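Local coordinates for protein beta-galactosidase (Geobacillus stearothermophilus, PDB 4OIF) that probably hydrolyses terminal non-reducing beta-D-galactose residues in beta-D-galactosides, as a zinc-binding, homotrimeric enzyme of glycoside hydrolase family 42, at residues A[128-133]-A[236-241]; A[651-656]-A[672-677]; A[528-533]-A[556-561]. All blocks are in the same frame, centred on the assembly; numbering follows the deposited sequence.

Contact 1 of 3, residues A[128-133]-A[236-241]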
loop_
_atom_site.group_PDB
_atom_site.type_symbol
_atom_site.label_atom_id
_atom_site.label_comp_id
_atom_site.label_asym_id
_atom_site.label_seq_id
_atom_site.Cartn_x
_atom_site.Cartn_y
_atom_site.Cartn_z
ATOM N N VAL A 128 -31.105 14.793 -16.090
ATOM C CA VAL A 128 -30.767 14.703 -17.492
ATOM C C VAL A 128 -30.466 13.256 -17.879
ATOM O O VAL A 128 -30.965 12.764 -18.893
ATOM C CB VAL A 128 -29.575 15.601 -17.816
ATOM C CG1 VAL A 128 -28.922 15.185 -19.135
ATOM C CG2 VAL A 128 -30.018 17.048 -17.837
ATOM N N TYR A 129 -29.679 12.561 -17.065
ATOM C CA TYR A 129 -29.304 11.208 -17.424
ATOM C C TYR A 129 -30.504 10.267 -17.297
ATOM O O TYR A 129 -30.681 9.355 -18.113
ATOM C CB TYR A 129 -28.129 10.713 -16.574
ATOM C CG TYR A 129 -27.439 9.571 -17.253
ATOM C CD1 TYR A 129 -26.939 9.716 -18.546
ATOM C CD2 TYR A 129 -27.322 8.336 -16.635
ATOM C CE1 TYR A 129 -26.323 8.669 -19.193
ATOM C CE2 TYR A 129 -26.700 7.280 -17.276
ATOM C CZ TYR A 129 -26.206 7.450 -18.554
ATOM O OH TYR A 129 -25.581 6.399 -19.188
ATOM N N ARG A 130 -31.335 10.507 -16.290
ATOM C CA ARG A 130 -32.570 9.747 -16.122
ATOM C C ARG A 130 -33.477 9.896 -17.344
ATOM O O ARG A 130 -34.006 8.900 -17.871
ATOM C CB ARG A 130 -33.293 10.184 -14.841
ATOM C CG ARG A 130 -32.684 9.567 -13.597
ATOM C CD ARG A 130 -33.196 10.178 -12.308
ATOM N NE ARG A 130 -32.552 9.546 -11.154
ATOM C CZ ARG A 130 -33.132 8.637 -10.373
ATOM N NH1 ARG A 130 -34.385 8.264 -10.605
ATOM N NH2 ARG A 130 -32.467 8.117 -9.350
ATOM N N GLU A 131 -33.608 11.132 -17.823
ATOM C CA GLU A 131 -34.419 11.406 -19.008
ATOM C C GLU A 131 -33.844 10.838 -20.316
ATOM O O GLU A 131 -34.584 10.260 -21.116
ATOM C CB GLU A 131 -34.645 12.912 -19.145
ATOM C CG GLU A 131 -35.643 13.445 -18.118
ATOM C CD GLU A 131 -35.737 14.966 -18.085
ATOM O OE1 GLU A 131 -35.291 15.621 -19.056
ATOM O OE2 GLU A 131 -36.260 15.503 -17.077
ATOM N N LYS A 132 -32.543 10.989 -20.539
ATOM C CA LYS A 132 -31.952 10.490 -21.774
ATOM C C LYS A 132 -31.957 8.957 -21.817
ATOM O O LYS A 132 -32.269 8.361 -22.878
ATOM C CB LYS A 132 -30.538 11.038 -21.948
ATOM C CG LYS A 132 -30.490 12.558 -22.149
ATOM C CD LYS A 132 -29.944 12.936 -23.520
ATOM C CE LYS A 132 -30.062 14.439 -23.783
ATOM N NZ LYS A 132 -31.476 14.913 -23.985
ATOM N N THR A 133 -31.657 8.316 -20.684
ATOM C CA THR A 133 -31.682 6.863 -20.664
ATOM C C THR A 133 -33.118 6.367 -20.801
ATOM O O THR A 133 -33.386 5.433 -21.564
ATOM C CB THR A 133 -31.042 6.278 -19.389
ATOM O OG1 THR A 133 -31.732 6.761 -18.236
ATOM C CG2 THR A 133 -29.567 6.662 -19.305
ATOM N N PHE A 236 -33.120 2.621 -11.828
ATOM C CA PHE A 236 -33.563 1.453 -12.582
ATOM C C PHE A 236 -35.050 1.537 -12.988
ATOM O O PHE A 236 -35.420 1.237 -14.125
ATOM C CB PHE A 236 -33.312 0.191 -11.753
ATOM C CG PHE A 236 -34.093 -1.004 -12.204
ATOM C CD1 PHE A 236 -33.589 -1.850 -13.184
ATOM C CD2 PHE A 236 -35.328 -1.298 -11.638
ATOM C CE1 PHE A 236 -34.307 -2.965 -13.605
ATOM C CE2 PHE A 236 -36.054 -2.412 -12.054
ATOM C CZ PHE A 236 -35.544 -3.246 -13.041
ATOM N N GLU A 237 -35.891 1.915 -12.036
ATOM C CA GLU A 237 -37.322 2.004 -12.244
ATOM C C GLU A 237 -37.590 3.039 -13.311
ATOM O O GLU A 237 -38.404 2.838 -14.246
ATOM C CB GLU A 237 -38.028 2.366 -10.935
ATOM C CG GLU A 237 -38.072 1.223 -9.932
ATOM C CD GLU A 237 -39.027 0.112 -10.374
ATOM O OE1 GLU A 237 -39.906 0.419 -11.217
ATOM O OE2 GLU A 237 -38.911 -1.049 -9.885
ATOM N N ASN A 238 -36.859 4.141 -13.184
ATOM C CA ASN A 238 -36.942 5.163 -14.194
ATOM C C ASN A 238 -36.600 4.626 -15.570
ATOM O O ASN A 238 -37.290 4.938 -16.545
ATOM C CB ASN A 238 -36.031 6.334 -13.884
ATOM C CG ASN A 238 -36.210 7.446 -14.872
ATOM O OD1 ASN A 238 -37.176 8.196 -14.779
ATOM N ND2 ASN A 238 -35.303 7.550 -15.842
ATOM N N GLU A 239 -35.528 3.837 -15.643
ATOM C CA GLU A 239 -35.137 3.185 -16.896
ATOM C C GLU A 239 -36.282 2.353 -17.463
ATOM O O GLU A 239 -36.575 2.427 -18.649
ATOM C CB GLU A 239 -33.916 2.275 -16.709
ATOM C CG GLU A 239 -32.568 2.966 -16.752
ATOM C CD GLU A 239 -31.520 2.129 -17.465
ATOM O OE1 GLU A 239 -30.504 1.763 -16.840
ATOM O OE2 GLU A 239 -31.722 1.822 -18.655
ATOM N N ILE A 240 -36.924 1.557 -16.616
ATOM C CA ILE A 240 -37.827 0.545 -17.130
ATOM C C ILE A 240 -39.249 1.021 -17.354
ATOM O O ILE A 240 -40.065 0.250 -17.853
ATOM C CB ILE A 240 -37.899 -0.661 -16.211
ATOM C CG1 ILE A 240 -38.586 -0.272 -14.899
ATOM C CG2 ILE A 240 -36.499 -1.248 -15.998
ATOM C CD1 ILE A 240 -38.851 -1.438 -13.949
ATOM N N VAL A 241 -39.569 2.260 -16.984
ATOM C CA VAL A 241 -40.927 2.745 -17.292
ATOM C C VAL A 241 -41.453 2.385 -18.719
ATOM O O VAL A 241 -42.519 1.756 -18.855
ATOM C CB VAL A 241 -41.036 4.269 -17.087
ATOM C CG1 VAL A 241 -42.296 4.807 -17.764
ATOM C CG2 VAL A 241 -41.045 4.584 -15.605
HETATM O O HOH W 1 -36.478 10.002 -12.020
HETATM O O HOH W 2 -33.039 6.276 -15.782
#

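Contact 2 of 3, residues A[651-656]-A[672-677]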
loop_
_atom_site.group_PDB
_atom_site.type_symbol
_atom_site.label_atom_id
_atom_site.label_comp_id
_atom_site.label_asym_id
_atom_site.label_seq_id
_atom_site.Cartn_x
_atom_site.Cartn_y
_atom_site.Cartn_z
ATOM N N GLN A 651 -12.390 -41.024 -10.078
ATOM C CA GLN A 651 -13.261 -40.936 -8.932
ATOM C C GLN A 651 -14.400 -41.960 -8.975
ATOM O O GLN A 651 -15.266 -41.910 -9.844
ATOM C CB GLN A 651 -13.795 -39.516 -8.848
ATOM C CG GLN A 651 -14.125 -39.105 -7.464
ATOM C CD GLN A 651 -12.920 -38.989 -6.560
ATOM O OE1 GLN A 651 -12.834 -39.687 -5.556
ATOM N NE2 GLN A 651 -12.001 -38.084 -6.889
ATOM N N ALA A 652 -14.382 -42.901 -8.036
ATOM C CA ALA A 652 -15.402 -43.945 -7.979
ATOM C C ALA A 652 -16.633 -43.448 -7.242
ATOM O O ALA A 652 -16.552 -42.910 -6.143
ATOM C CB ALA A 652 -14.861 -45.202 -7.315
ATOM N N VAL A 653 -17.780 -43.663 -7.853
ATOM C CA VAL A 653 -19.015 -43.083 -7.389
ATOM C C VAL A 653 -19.996 -44.252 -7.368
ATOM O O VAL A 653 -19.823 -45.185 -8.131
ATOM C CB VAL A 653 -19.424 -41.906 -8.329
ATOM C CG1 VAL A 653 -20.880 -41.943 -8.719
ATOM C CG2 VAL A 653 -18.981 -40.555 -7.745
ATOM N N VAL A 654 -20.975 -44.265 -6.469
ATOM C CA VAL A 654 -21.892 -45.406 -6.424
ATOM C C VAL A 654 -23.350 -44.970 -6.278
ATOM O O VAL A 654 -23.714 -44.286 -5.319
ATOM C CB VAL A 654 -21.549 -46.387 -5.264
ATOM C CG1 VAL A 654 -22.465 -47.600 -5.304
ATOM C CG2 VAL A 654 -20.106 -46.835 -5.336
ATOM N N LEU A 655 -24.172 -45.380 -7.244
ATOM C CA LEU A 655 -25.611 -45.144 -7.229
ATOM C C LEU A 655 -26.319 -46.366 -6.659
ATOM O O LEU A 655 -26.062 -47.478 -7.116
ATOM C CB LEU A 655 -26.112 -44.866 -8.642
ATOM C CG LEU A 655 -25.811 -43.527 -9.309
ATOM C CD1 LEU A 655 -25.663 -43.714 -10.798
ATOM C CD2 LEU A 655 -26.945 -42.573 -9.028
ATOM N N GLU A 656 -27.200 -46.182 -5.676
ATOM C CA GLU A 656 -27.920 -47.311 -5.075
ATOM C C GLU A 656 -29.202 -47.631 -5.834
ATOM O O GLU A 656 -29.549 -48.793 -6.020
ATOM C CB GLU A 656 -28.247 -47.033 -3.607
ATOM C CG GLU A 656 -27.048 -47.134 -2.678
ATOM C CD GLU A 656 -27.365 -46.715 -1.256
ATOM O OE1 GLU A 656 -28.508 -46.275 -0.988
ATOM O OE2 GLU A 656 -26.463 -46.825 -0.405
ATOM N N ILE A 672 -19.725 -46.265 -10.776
ATOM C CA ILE A 672 -19.405 -45.509 -11.974
ATOM C C ILE A 672 -18.061 -44.841 -11.753
ATOM O O ILE A 672 -17.841 -44.253 -10.698
ATOM C CB ILE A 672 -20.460 -44.435 -12.265
ATOM C CG1 ILE A 672 -21.811 -45.080 -12.575
ATOM C CG2 ILE A 672 -19.995 -43.514 -13.388
ATOM C CD1 ILE A 672 -21.773 -46.039 -13.737
ATOM N N MET A 673 -17.155 -44.933 -12.723
ATOM C CA MET A 673 -15.910 -44.174 -12.645
ATOM C C MET A 673 -16.062 -42.825 -13.333
ATOM O O MET A 673 -16.649 -42.724 -14.405
ATOM C CB MET A 673 -14.744 -44.941 -13.269
ATOM C CG MET A 673 -14.255 -46.145 -12.465
ATOM S SD MET A 673 -13.800 -45.801 -10.745
ATOM C CE MET A 673 -12.637 -44.455 -10.941
ATOM N N LEU A 674 -15.541 -41.785 -12.697
ATOM C CA LEU A 674 -15.535 -40.448 -13.274
ATOM C C LEU A 674 -14.100 -40.054 -13.571
ATOM O O LEU A 674 -13.244 -40.095 -12.684
ATOM C CB LEU A 674 -16.185 -39.439 -12.321
ATOM C CG LEU A 674 -17.638 -39.711 -11.890
ATOM C CD1 LEU A 674 -18.090 -38.749 -10.800
ATOM C CD2 LEU A 674 -18.563 -39.602 -13.072
ATOM N N ASP A 675 -13.821 -39.698 -14.820
ATOM C CA ASP A 675 -12.528 -39.107 -15.142
ATOM C C ASP A 675 -12.478 -37.725 -14.528
ATOM O O ASP A 675 -13.513 -37.191 -14.100
ATOM C CB ASP A 675 -12.307 -39.024 -16.655
ATOM C CG ASP A 675 -12.383 -40.379 -17.331
ATOM O OD1 ASP A 675 -11.693 -41.321 -16.874
ATOM O OD2 ASP A 675 -13.142 -40.501 -18.313
ATOM N N LYS A 676 -11.282 -37.144 -14.490
ATOM C CA LYS A 676 -11.109 -35.758 -14.059
ATOM C C LYS A 676 -12.160 -34.843 -14.700
ATOM O O LYS A 676 -12.391 -34.883 -15.920
ATOM C CB LYS A 676 -9.697 -35.261 -14.400
ATOM C CG LYS A 676 -9.412 -33.830 -13.957
ATOM C CD LYS A 676 -8.449 -33.119 -14.892
ATOM C CE LYS A 676 -7.118 -33.821 -14.973
ATOM N NZ LYS A 676 -6.275 -33.291 -16.080
ATOM N N TYR A 677 -12.821 -34.062 -13.850
ATOM C CA TYR A 677 -13.762 -33.013 -14.263
ATOM C C TYR A 677 -15.009 -33.555 -14.951
ATOM O O TYR A 677 -15.816 -32.787 -15.479
ATOM C CB TYR A 677 -13.078 -31.998 -15.187
ATOM C CG TYR A 677 -11.985 -31.198 -14.518
ATOM C CD1 TYR A 677 -11.901 -31.113 -13.133
ATOM C CD2 TYR A 677 -11.040 -30.527 -15.273
ATOM C CE1 TYR A 677 -10.897 -30.382 -12.521
ATOM C CE2 TYR A 677 -10.037 -29.796 -14.679
ATOM C CZ TYR A 677 -9.963 -29.723 -13.307
ATOM O OH TYR A 677 -8.951 -28.983 -12.730
#

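Contact 3 of 3, residues A[528-533]-A[556-561]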
loop_
_atom_site.group_PDB
_atom_site.type_symbol
_atom_site.label_atom_id
_atom_site.label_comp_id
_atom_site.label_asym_id
_atom_site.label_seq_id
_atom_site.Cartn_x
_atom_site.Cartn_y
_atom_site.Cartn_z
ATOM N N GLU A 528 -26.645 -16.552 27.367
ATOM C CA GLU A 528 -26.307 -15.277 26.730
ATOM C C GLU A 528 -24.805 -15.087 26.637
ATOM O O GLU A 528 -24.045 -15.612 27.460
ATOM C CB GLU A 528 -26.938 -14.104 27.476
ATOM C CG GLU A 528 -26.615 -14.036 28.952
ATOM C CD GLU A 528 -27.351 -12.897 29.645
ATOM O OE1 GLU A 528 -27.361 -11.764 29.107
ATOM O OE2 GLU A 528 -27.931 -13.139 30.724
ATOM N N PRO A 529 -24.358 -14.355 25.614
ATOM C CA PRO A 529 -22.925 -14.053 25.534
ATOM C C PRO A 529 -22.599 -12.882 26.452
ATOM O O PRO A 529 -23.393 -11.941 26.514
ATOM C CB PRO A 529 -22.729 -13.686 24.061
ATOM C CG PRO A 529 -24.058 -13.123 23.638
ATOM C CD PRO A 529 -25.114 -13.803 24.473
ATOM N N ILE A 530 -21.483 -12.910 27.167
ATOM C CA ILE A 530 -21.148 -11.717 27.930
ATOM C C ILE A 530 -19.834 -11.089 27.496
ATOM O O ILE A 530 -19.565 -9.948 27.844
ATOM C CB ILE A 530 -21.105 -11.997 29.444
ATOM C CG1 ILE A 530 -19.983 -12.963 29.797
ATOM C CG2 ILE A 530 -22.439 -12.560 29.910
ATOM C CD1 ILE A 530 -19.956 -13.312 31.277
ATOM N N GLU A 531 -19.025 -11.819 26.730
ATOM C CA GLU A 531 -17.741 -11.287 26.276
ATOM C C GLU A 531 -17.251 -11.914 24.990
ATOM O O GLU A 531 -17.237 -13.136 24.839
ATOM C CB GLU A 531 -16.652 -11.457 27.338
ATOM C CG GLU A 531 -15.343 -10.766 26.929
ATOM C CD GLU A 531 -14.251 -10.824 27.975
ATOM O OE1 GLU A 531 -14.455 -11.417 29.052
ATOM O OE2 GLU A 531 -13.167 -10.267 27.712
ATOM N N THR A 532 -16.838 -11.057 24.064
ATOM C CA THR A 532 -16.270 -11.497 22.804
ATOM C C THR A 532 -14.770 -11.365 22.883
ATOM O O THR A 532 -14.237 -10.262 22.980
ATOM C CB THR A 532 -16.796 -10.684 21.607
ATOM O OG1 THR A 532 -18.191 -10.962 21.408
ATOM C CG2 THR A 532 -16.033 -11.064 20.353
ATOM N N ASP A 533 -14.086 -12.498 22.867
ATOM C CA ASP A 533 -12.638 -12.490 22.905
ATOM C C ASP A 533 -12.076 -12.450 21.488
ATOM O O ASP A 533 -12.285 -13.390 20.713
ATOM C CB ASP A 533 -12.131 -13.720 23.644
ATOM C CG ASP A 533 -10.690 -13.594 24.062
ATOM O OD1 ASP A 533 -10.207 -12.454 24.273
ATOM O OD2 ASP A 533 -10.045 -14.647 24.183
ATOM N N ALA A 556 -13.618 -16.094 20.423
ATOM C CA ALA A 556 -14.259 -16.915 21.427
ATOM C C ALA A 556 -15.336 -16.091 22.090
ATOM O O ALA A 556 -15.276 -14.864 22.096
ATOM C CB ALA A 556 -13.255 -17.414 22.446
ATOM N N THR A 557 -16.339 -16.757 22.640
ATOM C CA THR A 557 -17.359 -16.035 23.380
ATOM C C THR A 557 -17.515 -16.586 24.789
ATOM O O THR A 557 -17.758 -17.775 24.967
ATOM C CB THR A 557 -18.726 -16.095 22.664
ATOM O OG1 THR A 557 -18.568 -15.749 21.277
ATOM C CG2 THR A 557 -19.700 -15.131 23.323
ATOM N N VAL A 558 -17.376 -15.730 25.795
ATOM C CA VAL A 558 -17.664 -16.166 27.157
ATOM C C VAL A 558 -19.185 -16.231 27.309
ATOM O O VAL A 558 -19.894 -15.308 26.913
ATOM C CB VAL A 558 -17.039 -15.230 28.219
ATOM C CG1 VAL A 558 -17.409 -15.695 29.625
ATOM C CG2 VAL A 558 -15.516 -15.192 28.080
ATOM N N ILE A 559 -19.688 -17.325 27.869
ATOM C CA ILE A 559 -21.129 -17.581 27.897
ATOM C C ILE A 559 -21.715 -17.820 29.295
ATOM O O ILE A 559 -21.177 -18.582 30.097
ATOM C CB ILE A 559 -21.459 -18.797 27.016
ATOM C CG1 ILE A 559 -21.257 -18.443 25.540
ATOM C CG2 ILE A 559 -22.874 -19.301 27.277
ATOM C CD1 ILE A 559 -21.069 -19.667 24.656
ATOM N N LYS A 560 -22.829 -17.157 29.569
ATOM C CA LYS A 560 -23.607 -17.378 30.783
ATOM C C LYS A 560 -24.788 -18.328 30.514
ATOM O O LYS A 560 -25.663 -18.023 29.701
ATOM C CB LYS A 560 -24.112 -16.035 31.315
ATOM C CG LYS A 560 -24.925 -16.097 32.599
ATOM C CD LYS A 560 -25.518 -14.721 32.887
ATOM C CE LYS A 560 -25.926 -14.537 34.337
ATOM N NZ LYS A 560 -26.270 -13.105 34.585
ATOM N N ILE A 561 -24.814 -19.469 31.200
ATOM C CA ILE A 561 -25.852 -20.487 30.984
ATOM C C ILE A 561 -27.121 -20.257 31.794
ATOM O O ILE A 561 -27.068 -19.911 32.969
ATOM C CB ILE A 561 -25.334 -21.904 31.331
ATOM C CG1 ILE A 561 -24.180 -22.286 30.411
ATOM C CG2 ILE A 561 -26.453 -22.934 31.240
ATOM C CD1 ILE A 561 -24.518 -22.183 28.963
HETATM O O HOH W 3 -19.639 -13.477 20.450
#

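Contact 1 of 3, residues A[128-133]-A[236-241]
N238 reaches across from segment 236-241 and lays its amide against the backbone of R130. Its ND2 lies 2.8 Å from the carbonyl O of R130, but the N-H points poorly at the acceptor (128°), so the bond is weak. CG stands anti to the backbone N of N238 (chi1 -175°), which carries the amide toward the other helix. The same ND2 also packs on R130 CB at 3.5 Å. This is the close part of the contact. The two segments run roughly parallel, their axes 9.0 Å apart. Between them one amide and two waters do much of the bridging.

One water accepts from N238 ND2 and donates to T133 OG1, 2.8 Å away. The other side is looser. There the extended R130 chain runs past N238, with guanidinium and amide planes 52° apart. A second water accepts from R130 NH1 and holds N238 OD1 by a weak bond of 3.4 Å. The guanidinium is also bonded to F124 O and S234 OG. T133 and E239 meet only distantly, and the E239 carboxylate turns to S90, T88, N137 and Y159.

Both helices belong to the TIM-barrel domain, and the R130 side chain lies about 9 Å from the zinc ion without binding it. A leucine in place of N238 would probably leave R130 O without its amide donor and both waters without one of their partners. The chemistry implies a hydrated, polar seam between these two segments, with F235 as an apolar neighbour packing on R130 and T133.

Contact 2 of 3, residues A[651-656]-A[672-677]
M673 folds its thioether back over A652, its partner across the sheet. Its SD lies 3.6 Å from A652 CB. The chain is bent at chi2 and again at chi3, which curls the terminal methyl over the neighbouring backbone. CE ends 3.5 Å from Q651 N. M673 is exposed, so this fold-back lies along the outer face of the sheet.

The opposite face carries Q651, V653, I672 and L674. V653 and L674 sit diagonally to each other and their branches cross at a slant. V653 CG2 meets L674 CD1 at 3.7 Å. Directly across from V653, I672 is met less closely. Q651 is paired with L674, but its chain bends at chi2 and takes the amide away, where NE2 makes a weak hydrogen bond to T647 OG1.

The two strands form an antiparallel pair in the beta-rich C-terminal domain. Strand 651-655 is the middle one of a three-stranded sheet, with strand 622-623 along its other edge. Q651 with L674 and V653 with I672 are hydrogen-bonded pairs, and A652 with M673 between them is a non-hydrogen-bonded pair. I672 N to V653 O is the straightest of the four bonds (2.9 Å, 161°), while Q651 N to L674 O is weak at 127°.

The buried face rests on the neighbouring five-stranded sheet. L674 packs on I643 and N645 of strand 638-645, and V653 touches V628 of strand 628-634. L655, near the end of its strand, brings CD1 to 4.5 Å from I672 CG1 and also packs on V622.

Contact 3 of 3, residues A[528-533]-A[556-561]
E528 lays its chain along that of K560, the two pointing the same way from one face of the sheet. OE2 of E528 sits 3.6 Å from K560 CD. The opposite charges do not close a salt bridge, since OE2 and K560 NZ remain 4.2 Å apart. The carboxylate is instead held by H562 and by R382 of the second subunit.

I530 comes next and lies over V558. Its CG1 meets V558 CG1 at 3.8 Å, the branches slanting across each other. Its CG2 rests near K560 CB, the two side chains crossing at about a right angle. CG1 of I530 stands between the backbone N and the carbonyl carbon (chi1 65°), which sets it against V558 CG1. E531 then packs its CB on V558 CB.

The strands form a two-stranded antiparallel sheet in the trimerisation domain, interrupted by a beta bulge. P529 pairs with I559, but E531 pairs with V558, so the register shifts by one residue at I530. V558 therefore faces both bulge residues. I530 N gives a nearly straight bond to V558 O (170°), and V558 N returns one to E531 O.

The other face carries P529, T532, T557 and I559. P529 CB touches T557 CG2 at 3.4 Å, and Y593 packs against both residues and I559. CG2 of T557 is anti to its own N, a setting that turns the methyl to the proline while OG1 bonds G595 O. A water 2.6 Å from T557 OG1 also joins T532 OG1, 3.1 Å away.

On the E531 face the chain meets its neighbour in the trimer: E531 OE1 forms a salt bridge with R386 of the second subunit. D533 OD2 bonds Y575 OH and forms a salt bridge with R338 of that subunit.

Overall arrangement
The three contacts lie in three different domains, the TIM-barrel, C-terminal and trimerisation domains, and do not touch; their nearest atoms are about 35 to 38 Å apart. All are partly buried. Contact 1 joins two helices not far from the zinc site, and its two segments are bridged by a weak amide bond and waters. Contacts 2 and 3 both pair antiparallel strands through backbone bonds. Contact 2 is a regular pairing with a largely apolar inner face. Contact 3 carries a bulge, and its acidic side chains reach arginines of a second subunit, whereas no other chain touches contacts 1 and 2. Contacts 1 and 2 lie on opposite sides of the chain's centre.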